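PDB 3GMS: putative NADPH:quinone reductase from Bacillus thuringiensis, which probably reduces quinones or related carbonyl compounds with NADPH, as a member of the medium-chain dehydrogenase/reductase family. Local coordinates for residues V147-A152 and R171-T176; A217-G222 and F239-L244. All coordinates share one frame; numbering follows the deposited sequence.

How the contacts relate
Contacts 1 and 2 sit in one six-stranded parallel sheet, whose order is 192-195, 171-176, 147-150, 214-219, 237-241, 262-265. They follow each other along the chain, contact 1 closing before contact 2 opens, and their centres lie about 11 Å apart. Strands 147-150 and 214-219 are neighbours at the middle of the sheet, so Leu149 O can accept from Ile218 N (2.7 Å), and Asn151 ND2 reaches Asp219 OD1. Contact 1 thus belongs to the first half of a Rossmann fold and contact 2 to the second, and the loops that leave their strands lie along one edge, where this fold usually receives its dinucleotide.

Contact 1: V147-A152 and R171-T176; sequences VLLVNA and RLIAVT
Val147 and Ile173 meet through their outermost methyls, CG1 of the valine lying 3.5 Å from CD1 of the isoleucine, with the two side chains running at a slant to one another. Ile173 owes this reach to its first torsion (chi1 -58°), which sets CG1 beside the backbone N and back toward the start of the strand, and to an extended second torsion that carries CD1 across to Val147. The same residue also takes Leu149 alongside: the two point the same way, and Leu149 CD2 rests 3.7 Å from Ile173 CB. On this face helix 201-208 adds Val205 against Leu149 and Leu208 against Ile173, so branched aliphatic side chains suit the layer well.

The other face is built differently. Leu172 has CG opposite the backbone N (chi1 171°), and the turn at chi2 (76°) swings CD1 across to strand 147-150, where it meets Val150 CG2 at 3.5 Å, tighter than usual for two carbons, with the side chains crossing at about a right angle. Small Ala174, facing the same way, touches Val193 and Cys153.

Four backbone bonds join the strands. Leu148 N gives to Arg171 O (2.9 Å) and Ile173 N to Leu148 O (2.8 Å); the next two run from Val150 N to Ile173 O and from Val175 N to Val150 O. Beyond them Asn151 turns its amide away from Val175, toward Asp219, while the guanidinium of Arg171 reaches Leu208 O. Parallel neighbours joined through helix 156-168 form a beta-alpha-beta unit, the opening unit of a Rossmann fold.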
# COMPACT_ATOMS: atom_id res chain seq x y z
N VAL A 147 -12.45 -14.79 11.70
CA VAL A 147 -11.57 -14.03 12.58
C VAL A 147 -10.20 -13.81 11.91
O VAL A 147 -9.46 -14.78 11.65
CB VAL A 147 -11.41 -14.73 13.87
CG1 VAL A 147 -10.58 -13.91 14.80
CG2 VAL A 147 -12.78 -15.02 14.45
N LEU A 148 -9.90 -12.54 11.62
CA LEU A 148 -8.64 -12.14 10.95
C LEU A 148 -7.72 -11.46 11.97
O LEU A 148 -8.18 -10.58 12.71
CB LEU A 148 -8.94 -11.16 9.80
CG LEU A 148 -7.70 -10.61 9.10
CD1 LEU A 148 -7.04 -11.76 8.36
CD2 LEU A 148 -8.07 -9.47 8.13
N LEU A 149 -6.46 -11.89 12.02
CA LEU A 149 -5.40 -11.20 12.78
C LEU A 149 -4.57 -10.36 11.80
O LEU A 149 -4.18 -10.85 10.72
CB LEU A 149 -4.44 -12.20 13.41
CG LEU A 149 -5.08 -13.32 14.27
CD1 LEU A 149 -4.02 -14.22 14.87
CD2 LEU A 149 -5.96 -12.72 15.39
N VAL A 150 -4.27 -9.11 12.19
CA VAL A 150 -3.38 -8.24 11.39
C VAL A 150 -2.40 -7.58 12.35
O VAL A 150 -2.82 -6.82 13.24
CB VAL A 150 -4.18 -7.17 10.64
CG1 VAL A 150 -3.19 -6.26 9.82
CG2 VAL A 150 -5.21 -7.82 9.68
N ASN A 151 -1.12 -7.85 12.19
CA ASN A 151 -0.13 -7.13 12.99
C ASN A 151 0.37 -5.84 12.33
O ASN A 151 -0.01 -5.52 11.19
CB ASN A 151 1.01 -8.06 13.46
CG ASN A 151 1.90 -8.58 12.31
OD1 ASN A 151 1.84 -8.07 11.23
ND2 ASN A 151 2.72 -9.58 12.58
N ALA A 152 1.24 -5.12 13.03
CA ALA A 152 1.59 -3.73 12.64
C ALA A 152 0.34 -2.94 12.23
O ALA A 152 0.34 -2.19 11.25
CB ALA A 152 2.67 -3.74 11.50
N ARG A 171 -14.47 -10.41 11.58
CA ARG A 171 -14.06 -9.93 12.87
C ARG A 171 -12.56 -9.68 12.81
O ARG A 171 -11.78 -10.61 12.56
CB ARG A 171 -14.43 -10.99 13.94
CG ARG A 171 -14.13 -10.57 15.36
CD ARG A 171 -14.60 -11.61 16.41
NE ARG A 171 -14.28 -11.15 17.76
CZ ARG A 171 -13.87 -11.94 18.75
NH1 ARG A 171 -13.72 -13.24 18.53
NH2 ARG A 171 -13.58 -11.42 19.96
N LEU A 172 -12.14 -8.42 13.01
CA LEU A 172 -10.73 -8.11 13.04
C LEU A 172 -10.16 -8.02 14.44
O LEU A 172 -10.64 -7.25 15.28
CB LEU A 172 -10.41 -6.78 12.30
CG LEU A 172 -8.97 -6.29 12.49
CD1 LEU A 172 -7.98 -7.10 11.63
CD2 LEU A 172 -8.85 -4.81 12.13
N ILE A 173 -9.13 -8.80 14.67
CA ILE A 173 -8.30 -8.60 15.82
C ILE A 173 -7.01 -7.88 15.41
O ILE A 173 -6.08 -8.46 14.80
CB ILE A 173 -8.04 -9.95 16.60
CG1 ILE A 173 -9.36 -10.58 17.06
CG2 ILE A 173 -7.02 -9.68 17.77
CD1 ILE A 173 -9.26 -12.07 17.48
N ALA A 174 -6.95 -6.59 15.73
CA ALA A 174 -5.76 -5.77 15.48
C ALA A 174 -4.67 -6.07 16.48
O ALA A 174 -4.93 -6.10 17.70
CB ALA A 174 -6.12 -4.26 15.56
N VAL A 175 -3.47 -6.28 15.97
CA VAL A 175 -2.27 -6.45 16.80
C VAL A 175 -1.33 -5.29 16.55
O VAL A 175 -0.88 -5.06 15.42
CB VAL A 175 -1.56 -7.81 16.49
CG1 VAL A 175 -0.33 -8.02 17.38
CG2 VAL A 175 -2.53 -8.96 16.65
N THR A 176 -1.00 -4.56 17.62
CA THR A 176 -0.21 -3.35 17.55
C THR A 176 0.97 -3.40 18.52
O THR A 176 0.94 -4.17 19.52
CB THR A 176 -1.05 -2.08 17.90
OG1 THR A 176 -1.56 -2.21 19.24
CG2 THR A 176 -2.22 -1.88 16.94

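Contact 2: A217-G222 and F239-L244; sequences AIDSIG and FLTIGL
With chi1 at 175°, Asp219 carries CG opposite its backbone N, and Phe239 does the same with its ring; both residues project from the same face of the sheet, and these torsions lay the ring and the carboxylate arm against each other. The ring crosses the aspartate obliquely, its CZ 3.5 Å from Asp219 CB, and the carboxylate and ring planes are 32° apart. Phe239 CD1 also reaches Ala217 CB, a methyl small enough to leave room for the ring. Thr241 lies alongside Asp219, turning its methyl CG2 toward OD2.

The carboxylate is tied down chiefly within its own segment. Gly222 N approaches OD1 on the syn side at 2.9 Å, while Ile221 N reaches the same oxygen from above the carboxylate plane, making an Asx turn; with Asn151 the donors to OD1 number three. A water 2.8 Å from OD2 donates to it and to Gly243 O, linking the buried acid to the second segment. This many donors would be expected to favour the ionised form. Gly222 suits its place because its backbone angles would jam a side chain against the preceding carbonyl.

Both segments lead out of adjacent parallel strands of the second half of the Rossmann sheet into the loops at its C-terminal edge. Leu240 N gives to Ala217 O, Asp219 N to Leu240 O, and Ile242 N to Asp219 O (2.8 Å); Gly243 N adds a weak bond to Asp219 O.

Past the strand end, Ile242 folds CG1 between its backbone N and carbonyl carbon (chi1 58°), bringing CD1 to 3.6 Å from CG2 of Ile218, which is on the face opposite Asp219, and CG1 to 3.4 Å from Ser220 OG. Thr135 of helix 127-139 packs on both isoleucines.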
# COMPACT_ATOMS: atom_id res chain seq x y z
N ALA A 217 -4.45 -14.83 9.19
CA ALA A 217 -3.55 -13.82 9.74
C ALA A 217 -2.75 -13.16 8.63
O ALA A 217 -2.39 -13.82 7.64
CB ALA A 217 -2.61 -14.41 10.76
N ILE A 218 -2.53 -11.85 8.80
CA ILE A 218 -1.72 -11.08 7.84
C ILE A 218 -0.56 -10.49 8.61
O ILE A 218 -0.76 -9.67 9.52
CB ILE A 218 -2.58 -10.01 7.10
CG1 ILE A 218 -3.68 -10.73 6.31
CG2 ILE A 218 -1.67 -9.15 6.17
CD1 ILE A 218 -4.57 -9.85 5.43
N ASP A 219 0.64 -10.96 8.25
CA ASP A 219 1.90 -10.55 8.87
C ASP A 219 2.66 -9.54 8.01
O ASP A 219 2.94 -9.79 6.83
CB ASP A 219 2.72 -11.81 9.13
CG ASP A 219 4.13 -11.52 9.67
OD1 ASP A 219 4.33 -10.59 10.47
OD2 ASP A 219 5.04 -12.30 9.31
N SER A 220 2.98 -8.40 8.63
CA SER A 220 3.80 -7.35 8.04
C SER A 220 5.21 -7.32 8.61
O SER A 220 6.07 -6.61 8.11
CB SER A 220 3.15 -5.97 8.28
OG SER A 220 1.92 -5.89 7.59
N ILE A 221 5.45 -8.10 9.68
CA ILE A 221 6.68 -7.96 10.47
C ILE A 221 7.68 -9.08 10.28
O ILE A 221 8.88 -8.82 10.13
CB ILE A 221 6.33 -7.88 12.00
CG1 ILE A 221 5.35 -6.73 12.27
CG2 ILE A 221 7.62 -7.72 12.85
CD1 ILE A 221 4.91 -6.63 13.78
N GLY A 222 7.21 -10.32 10.29
CA GLY A 222 8.12 -11.47 10.22
C GLY A 222 8.79 -11.82 11.55
O GLY A 222 8.37 -11.33 12.61
N PHE A 239 -2.24 -18.29 6.77
CA PHE A 239 -1.26 -17.28 7.18
C PHE A 239 -0.72 -16.63 5.91
O PHE A 239 -0.32 -17.34 4.96
CB PHE A 239 -0.13 -17.94 7.93
CG PHE A 239 0.98 -17.01 8.35
CD1 PHE A 239 0.82 -16.15 9.43
CD2 PHE A 239 2.20 -17.02 7.68
CE1 PHE A 239 1.86 -15.32 9.85
CE2 PHE A 239 3.26 -16.20 8.09
CZ PHE A 239 3.08 -15.32 9.17
N LEU A 240 -0.77 -15.31 5.87
CA LEU A 240 -0.30 -14.58 4.68
C LEU A 240 0.71 -13.49 5.07
O LEU A 240 0.44 -12.70 5.98
CB LEU A 240 -1.51 -13.98 3.96
CG LEU A 240 -1.31 -13.31 2.61
CD1 LEU A 240 -0.99 -14.39 1.54
CD2 LEU A 240 -2.58 -12.56 2.25
N THR A 241 1.87 -13.42 4.42
CA THR A 241 2.76 -12.31 4.73
C THR A 241 2.61 -11.23 3.67
O THR A 241 2.39 -11.54 2.47
CB THR A 241 4.23 -12.69 4.89
OG1 THR A 241 4.74 -13.15 3.64
CG2 THR A 241 4.42 -13.78 5.91
N ILE A 242 2.66 -9.97 4.10
CA ILE A 242 2.60 -8.85 3.13
C ILE A 242 3.79 -7.91 3.25
O ILE A 242 3.97 -7.00 2.41
CB ILE A 242 1.29 -8.02 3.24
CG1 ILE A 242 1.09 -7.44 4.64
CG2 ILE A 242 0.08 -8.80 2.70
CD1 ILE A 242 -0.03 -6.35 4.70
N GLY A 243 4.61 -8.14 4.27
CA GLY A 243 5.76 -7.28 4.54
C GLY A 243 6.76 -7.97 5.46
O GLY A 243 6.47 -9.04 6.00
N LEU A 244 7.92 -7.35 5.62
CA LEU A 244 9.01 -7.92 6.42
C LEU A 244 9.74 -6.86 7.24
O LEU A 244 10.97 -6.68 7.14
CB LEU A 244 9.98 -8.70 5.50
CG LEU A 244 10.87 -9.76 6.19
CD1 LEU A 244 10.01 -10.92 6.60
CD2 LEU A 244 12.08 -10.19 5.31
O HOH W 1 6.77 -11.64 7.16